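Local atomic coordinates of NADP-dependent glyceraldehyde-3-phosphate dehydrogenase (Bacillus halodurans, PDB entry 3PRL), a protein that probably catalyses the NADP-dependent, non-phosphorylating oxidation of glyceraldehyde 3-phosphate, as a member of the aldehyde dehydrogenase family. Residues G154-I159 with T179-V184; I14-E19 with I211-T216; T356-N361 with L372-T377. All blocks are in the same frame, centred on the assembly; numbering follows the deposited sequence.

Interaction 1 of 3, residues G154-I159 with T179-V184; sequences GVVLAI and TGNTVV
The side-chain carbonyl of N181 is met by two backbone N-H groups. G154 N donates to N181 OD1 at 2.9 Å, in the carbonyl plane and with an N-H...O angle of 163°, and L153 N adds a weak bond. N181 ND2 serves M473 O and A176 O, so the amide spans three pieces of backbone. Its CG lies anti to the carbonyl carbon (chi1 -61°), which turns the amide toward G154 and leaves N181 CB 3.9 Å from V156 CG2. With an alanine here, G154 N, M473 O and A176 O would probably be left without their side-chain partner. Beyond the amide a parallel ladder takes over: V156 N to T182 O is 2.7 Å and nearly straight (175°), and bonds between G154 and T182, V156 and V184, and A158 and V184 complete it. V155, L157, T182 and V184 share one face. There V155 CG1 meets V184 CG2 at 3.8 Å, L157 CD1 meets V184 CG1 at the same distance, and T182 OG1 bonds to A58 O. The two strands belong to a beta-alpha-beta unit (strand 144-159, helix 167-178, strand 182-186) whose helix packs on V183 and A158, while helix 48-65 lies against V155, T182 and V184, and strand 234-238 flanks 155-159 in a sheet whose strands lead to the NADP-binding residues S160 and K186.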
# COMPACT_ATOMS: atom_id res chain seq x y z
N GLY D 154 -22.76 7.93 2.42
CA GLY D 154 -24.22 8.10 2.29
C GLY D 154 -24.73 8.69 0.97
O GLY D 154 -24.56 8.10 -0.09
N VAL D 155 -25.39 9.84 1.05
CA VAL D 155 -25.81 10.58 -0.13
C VAL D 155 -24.81 11.69 -0.42
O VAL D 155 -24.53 12.53 0.46
CB VAL D 155 -27.25 11.18 0.03
CG1 VAL D 155 -27.66 11.94 -1.21
CG2 VAL D 155 -28.26 10.08 0.30
N VAL D 156 -24.26 11.69 -1.63
CA VAL D 156 -23.23 12.66 -2.03
C VAL D 156 -23.83 13.71 -2.94
O VAL D 156 -24.51 13.38 -3.92
CB VAL D 156 -21.99 11.97 -2.71
CG1 VAL D 156 -21.07 12.95 -3.43
CG2 VAL D 156 -21.18 11.18 -1.67
N LEU D 157 -23.59 14.98 -2.61
CA LEU D 157 -24.03 16.08 -3.46
C LEU D 157 -22.90 16.46 -4.39
O LEU D 157 -21.82 16.85 -3.94
CB LEU D 157 -24.47 17.30 -2.63
CG LEU D 157 -24.90 18.50 -3.49
CD1 LEU D 157 -26.30 18.31 -4.05
CD2 LEU D 157 -24.81 19.81 -2.74
N ALA D 158 -23.15 16.29 -5.68
CA ALA D 158 -22.20 16.60 -6.74
C ALA D 158 -22.71 17.81 -7.48
O ALA D 158 -23.84 17.79 -8.02
CB ALA D 158 -22.05 15.42 -7.70
N ILE D 159 -21.89 18.85 -7.50
CA ILE D 159 -22.24 20.11 -8.15
C ILE D 159 -21.16 20.42 -9.18
O ILE D 159 -20.02 20.69 -8.83
CB ILE D 159 -22.34 21.28 -7.13
CG1 ILE D 159 -22.94 20.80 -5.80
CG2 ILE D 159 -23.12 22.48 -7.76
CD1 ILE D 159 -22.58 21.72 -4.61
N THR D 179 -18.54 3.22 -4.91
CA THR D 179 -18.12 2.93 -3.53
C THR D 179 -19.33 2.80 -2.63
O THR D 179 -19.20 2.63 -1.41
CB THR D 179 -17.17 3.99 -2.94
OG1 THR D 179 -17.85 5.24 -2.82
CG2 THR D 179 -15.91 4.15 -3.80
N GLY D 180 -20.52 2.90 -3.23
CA GLY D 180 -21.74 2.54 -2.53
C GLY D 180 -22.52 3.68 -1.93
O GLY D 180 -23.42 3.46 -1.12
N ASN D 181 -22.17 4.91 -2.33
CA ASN D 181 -22.95 6.11 -1.99
C ASN D 181 -24.07 6.26 -3.01
O ASN D 181 -24.08 5.57 -4.01
CB ASN D 181 -22.05 7.35 -2.04
CG ASN D 181 -20.89 7.29 -1.04
OD1 ASN D 181 -21.06 7.64 0.12
ND2 ASN D 181 -19.71 6.84 -1.50
N THR D 182 -25.02 7.16 -2.74
CA THR D 182 -25.96 7.61 -3.77
C THR D 182 -25.69 9.08 -4.09
O THR D 182 -24.93 9.75 -3.39
CB THR D 182 -27.43 7.31 -3.40
OG1 THR D 182 -27.76 7.93 -2.15
CG2 THR D 182 -27.64 5.81 -3.29
N VAL D 183 -26.29 9.58 -5.18
CA VAL D 183 -25.98 10.92 -5.65
C VAL D 183 -27.20 11.81 -5.84
O VAL D 183 -28.21 11.43 -6.46
CB VAL D 183 -25.10 10.92 -6.92
CG1 VAL D 183 -24.92 12.32 -7.45
CG2 VAL D 183 -23.72 10.31 -6.65
N VAL D 184 -27.10 13.01 -5.28
CA VAL D 184 -27.92 14.13 -5.73
C VAL D 184 -27.03 14.97 -6.65
O VAL D 184 -26.00 15.50 -6.21
CB VAL D 184 -28.48 14.93 -4.55
CG1 VAL D 184 -29.23 16.15 -5.04
CG2 VAL D 184 -29.42 14.05 -3.77

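Interaction 2 of 3, residues I14-E19 with I211-T216; sequences ILRNGE and IIQVVT
Q213 bends at chi2 (-81°) after a first torsion that sets CG anti to the carbonyl carbon, and this fold brings its amide to N17, whose CG is likewise anti to its own carbonyl carbon (chi1 -60°). The two residues then exchange a pair of bonds. N17 N reaches Q213 OE1 at 2.7 Å on a lone pair in the carbonyl plane, and Q213 NE2 returns a bond of 2.7 Å to N17 OD1. Q213 NE2 stands 42° out of the N17 carbonyl plane, not on a lone pair, although N17 OD1 lies in the amide plane of Q213. Both ends of the Q213 amide are thereby fixed on a type I' turn, R16 to E19. A water joins G18 N in that turn to I212 O. V214 N bonds to L15 O at 2.9 Å, the one direct backbone bond between the segments. L15 crosses I212 at about a right angle, its CD2 lying 3.6 Å from I212 CG2, and L15 CB rests 4.0 Å from V214 CG2. Strands 10-16 and 19-21 form a beta-hairpin closed by this turn; strand 212-214 pairs on its other side with strand 182-186, and helix 48-65 touches R16, I211 and V215.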
# COMPACT_ATOMS: atom_id res chain seq x y z
N ILE D 14 -36.14 15.88 -15.46
CA ILE D 14 -35.20 15.48 -14.41
C ILE D 14 -35.53 14.09 -13.89
O ILE D 14 -36.68 13.65 -13.98
CB ILE D 14 -35.16 16.50 -13.21
CG1 ILE D 14 -36.51 16.61 -12.48
CG2 ILE D 14 -34.66 17.86 -13.67
CD1 ILE D 14 -36.61 15.79 -11.19
N LEU D 15 -34.51 13.42 -13.36
CA LEU D 15 -34.66 12.10 -12.78
C LEU D 15 -34.84 12.18 -11.27
O LEU D 15 -34.00 12.72 -10.56
CB LEU D 15 -33.42 11.25 -13.07
CG LEU D 15 -33.39 9.80 -12.58
CD1 LEU D 15 -34.43 8.92 -13.28
CD2 LEU D 15 -32.01 9.23 -12.78
N ARG D 16 -35.96 11.62 -10.82
CA ARG D 16 -36.19 11.33 -9.42
C ARG D 16 -36.76 9.91 -9.29
O ARG D 16 -37.70 9.55 -10.01
CB ARG D 16 -37.17 12.34 -8.81
CG ARG D 16 -37.37 12.15 -7.31
CD ARG D 16 -38.38 13.10 -6.70
NE ARG D 16 -39.70 12.96 -7.33
CZ ARG D 16 -40.26 13.87 -8.11
NH1 ARG D 16 -41.46 13.63 -8.64
NH2 ARG D 16 -39.64 15.02 -8.36
N ASN D 17 -36.16 9.11 -8.41
CA ASN D 17 -36.66 7.76 -8.07
C ASN D 17 -36.93 6.82 -9.27
O ASN D 17 -37.87 6.03 -9.25
CB ASN D 17 -37.90 7.87 -7.17
CG ASN D 17 -37.61 8.60 -5.86
OD1 ASN D 17 -36.47 8.63 -5.39
ND2 ASN D 17 -38.65 9.18 -5.27
N GLY D 18 -36.09 6.92 -10.30
CA GLY D 18 -36.19 6.04 -11.47
C GLY D 18 -37.03 6.58 -12.61
O GLY D 18 -36.84 6.18 -13.76
N GLU D 19 -37.96 7.48 -12.29
CA GLU D 19 -38.83 8.08 -13.30
C GLU D 19 -38.40 9.48 -13.73
O GLU D 19 -38.16 10.36 -12.89
CB GLU D 19 -40.31 8.08 -12.89
CG GLU D 19 -40.61 7.92 -11.40
CD GLU D 19 -42.10 7.69 -11.13
OE1 GLU D 19 -42.87 8.68 -11.12
OE2 GLU D 19 -42.50 6.52 -10.93
N ILE D 211 -30.57 5.90 -6.85
CA ILE D 211 -29.10 5.96 -6.76
C ILE D 211 -28.52 7.25 -7.32
O ILE D 211 -27.55 7.81 -6.77
CB ILE D 211 -28.43 4.77 -7.48
CG1 ILE D 211 -29.05 3.45 -7.02
CG2 ILE D 211 -26.91 4.76 -7.28
CD1 ILE D 211 -29.17 3.33 -5.52
N ILE D 212 -29.11 7.69 -8.43
CA ILE D 212 -28.85 8.97 -9.06
C ILE D 212 -30.16 9.77 -9.15
O ILE D 212 -31.16 9.29 -9.71
CB ILE D 212 -28.18 8.81 -10.47
CG1 ILE D 212 -27.92 10.17 -11.14
CG2 ILE D 212 -28.99 7.87 -11.37
CD1 ILE D 212 -26.77 10.96 -10.53
N GLN D 213 -30.14 10.97 -8.57
CA GLN D 213 -31.21 11.95 -8.71
C GLN D 213 -30.63 13.21 -9.33
O GLN D 213 -29.51 13.62 -8.98
CB GLN D 213 -31.83 12.27 -7.34
CG GLN D 213 -32.08 11.03 -6.46
CD GLN D 213 -33.36 10.30 -6.81
OE1 GLN D 213 -33.62 9.95 -7.97
NE2 GLN D 213 -34.19 10.06 -5.79
N VAL D 214 -31.36 13.82 -10.27
CA VAL D 214 -30.92 15.09 -10.87
C VAL D 214 -31.76 16.23 -10.31
O VAL D 214 -32.98 16.19 -10.37
CB VAL D 214 -31.02 15.10 -12.42
CG1 VAL D 214 -30.41 16.40 -12.99
CG2 VAL D 214 -30.36 13.87 -13.02
N VAL D 215 -31.10 17.21 -9.72
CA VAL D 215 -31.80 18.38 -9.23
C VAL D 215 -31.41 19.56 -10.09
O VAL D 215 -30.25 19.86 -10.24
CB VAL D 215 -31.55 18.65 -7.71
CG1 VAL D 215 -32.27 17.59 -6.86
CG2 VAL D 215 -30.05 18.70 -7.38
N THR D 216 -32.41 20.20 -10.69
CA THR D 216 -32.18 21.41 -11.44
C THR D 216 -33.06 22.52 -10.90
O THR D 216 -34.14 22.28 -10.36
CB THR D 216 -32.42 21.23 -12.97
OG1 THR D 216 -33.73 20.71 -13.19
CG2 THR D 216 -31.37 20.28 -13.57
O HOH W 1 -33.12 7.75 -9.63

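Interaction 3 of 3, residues T356-N361 with L372-T377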
# COMPACT_ATOMS: atom_id res chain seq x y z
N THR D 356 1.67 46.87 -22.85
CA THR D 356 1.75 46.82 -24.30
C THR D 356 0.82 45.75 -24.86
O THR D 356 0.90 44.57 -24.46
CB THR D 356 3.19 46.57 -24.80
OG1 THR D 356 4.11 47.39 -24.06
CG2 THR D 356 3.31 46.90 -26.29
N LEU D 357 -0.05 46.15 -25.77
CA LEU D 357 -0.90 45.20 -26.45
C LEU D 357 -0.11 44.61 -27.61
O LEU D 357 0.21 45.30 -28.58
CB LEU D 357 -2.20 45.85 -26.93
CG LEU D 357 -3.18 44.95 -27.70
CD1 LEU D 357 -4.04 44.13 -26.73
CD2 LEU D 357 -4.05 45.76 -28.66
N LEU D 358 0.23 43.32 -27.48
CA LEU D 358 1.00 42.62 -28.50
C LEU D 358 0.16 42.03 -29.63
O LEU D 358 0.63 41.93 -30.77
CB LEU D 358 1.89 41.55 -27.87
CG LEU D 358 3.39 41.81 -28.01
CD1 LEU D 358 3.84 43.15 -27.40
CD2 LEU D 358 4.19 40.64 -27.43
N SER D 359 -1.07 41.64 -29.32
CA SER D 359 -2.01 41.17 -30.34
C SER D 359 -3.46 41.20 -29.91
O SER D 359 -3.77 41.08 -28.72
CB SER D 359 -1.63 39.77 -30.83
OG SER D 359 -2.71 39.16 -31.51
N GLY D 360 -4.33 41.38 -30.90
CA GLY D 360 -5.77 41.14 -30.82
C GLY D 360 -6.53 41.48 -29.56
O GLY D 360 -6.81 40.61 -28.75
N ASN D 361 -6.87 42.76 -29.39
CA ASN D 361 -7.81 43.20 -28.37
C ASN D 361 -9.24 42.80 -28.78
O ASN D 361 -10.08 42.46 -27.94
CB ASN D 361 -7.71 44.74 -28.22
CG ASN D 361 -8.33 45.27 -26.93
OD1 ASN D 361 -8.90 44.52 -26.13
ND2 ASN D 361 -8.22 46.58 -26.72
N LEU D 372 -3.08 39.21 -26.21
CA LEU D 372 -1.74 39.14 -25.63
C LEU D 372 -1.28 40.51 -25.14
O LEU D 372 -1.26 41.49 -25.90
CB LEU D 372 -0.73 38.56 -26.62
CG LEU D 372 0.58 38.03 -26.03
CD1 LEU D 372 0.34 36.85 -25.09
CD2 LEU D 372 1.53 37.63 -27.14
N LEU D 373 -0.91 40.55 -23.86
CA LEU D 373 -0.40 41.77 -23.24
C LEU D 373 1.01 41.55 -22.74
O LEU D 373 1.34 40.48 -22.23
CB LEU D 373 -1.29 42.19 -22.07
CG LEU D 373 -2.80 42.30 -22.31
CD1 LEU D 373 -3.54 42.22 -20.98
CD2 LEU D 373 -3.16 43.58 -23.08
N ASP D 374 1.85 42.56 -22.90
CA ASP D 374 3.24 42.49 -22.45
C ASP D 374 3.50 43.55 -21.39
O ASP D 374 2.65 44.42 -21.16
CB ASP D 374 4.21 42.64 -23.64
CG ASP D 374 5.61 42.06 -23.36
OD1 ASP D 374 5.89 41.64 -22.21
OD2 ASP D 374 6.43 42.03 -24.30
N ASP D 375 4.65 43.46 -20.73
CA ASP D 375 5.11 44.41 -19.72
C ASP D 375 4.10 44.60 -18.58
O ASP D 375 3.99 45.68 -17.99
CB ASP D 375 5.47 45.75 -20.38
CG ASP D 375 6.68 45.63 -21.29
OD1 ASP D 375 7.82 45.71 -20.77
OD2 ASP D 375 6.50 45.46 -22.52
N VAL D 376 3.39 43.51 -18.28
CA VAL D 376 2.30 43.52 -17.31
C VAL D 376 2.85 43.69 -15.90
O VAL D 376 3.86 43.08 -15.54
CB VAL D 376 1.38 42.28 -17.46
CG1 VAL D 376 0.39 42.17 -16.30
CG2 VAL D 376 0.63 42.37 -18.77
N THR D 377 2.19 44.53 -15.12
CA THR D 377 2.71 44.90 -13.81
C THR D 377 1.84 44.37 -12.67
O THR D 377 0.64 44.13 -12.84
CB THR D 377 2.95 46.44 -13.69
OG1 THR D 377 1.71 47.14 -13.86
CG2 THR D 377 3.95 46.93 -14.74
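L358 lies across L372 and D374 of the neighbouring strand. L358 CB sits 3.7 Å from L372 O and 4.0 Å from L372 CD2. Past CG the branches divide: L358 CD1 lies 3.8 Å from D374 CB, while L358 CD2 is 4.0 Å from L372 CD2, the methyl that L358 CB also meets. D374 OD2 lies beside both branches, 4.1 Å from L358 CD2. V310 of helix 303-317 also touches L358. Beneath this packing the backbone accommodates one extra residue. L358 N bonds to L372 O at 2.8 Å, S359 N adds a weak bond to the same oxygen, and L372 N bonds to S359 O. T356 and D374 form a hydrogen-bonded pair; D374 N meets T356 O at 2.7 Å in the carbonyl plane, whereas T356 N approaches D374 O from above its plane. L357 and L373 form the non-hydrogen-bonded pair between. With CG anti to the backbone N (chi1 179°), L357 carries CD1 to 3.8 Å from L373 CD2, and L351 of helix 337-352 touches both residues. At the strand end D374 OD1 accepts from D375 N, and T356 OG1 makes a weak bond to D375 OD2. Since L358 and S359 both face L372, this is a classic beta bulge in an antiparallel pair at the margin of a mixed sheet, away from the NADP-binding residues.

Overall arrangement
From the N terminus, the 14-19 segment comes first, and its pairing with 211-216 closes a long loop of 191 residues. Interaction 1 is nested inside that loop, closing a short one through helix 167-178. The two contacts touch, their centres 12 Å apart: V183 N and I211 O, and V183 O and Q213 N, are probably hydrogen-bonded, so strands 182-186 and 212-214 are neighbours in one sheet and the N-terminal strand is joined to its edge. Interaction 3 follows in series, closing a loop of only ten residues in a separate sheet. Its centre lies about 45 Å from that of interaction 1 and 48 Å from that of interaction 2, across the chain's centre.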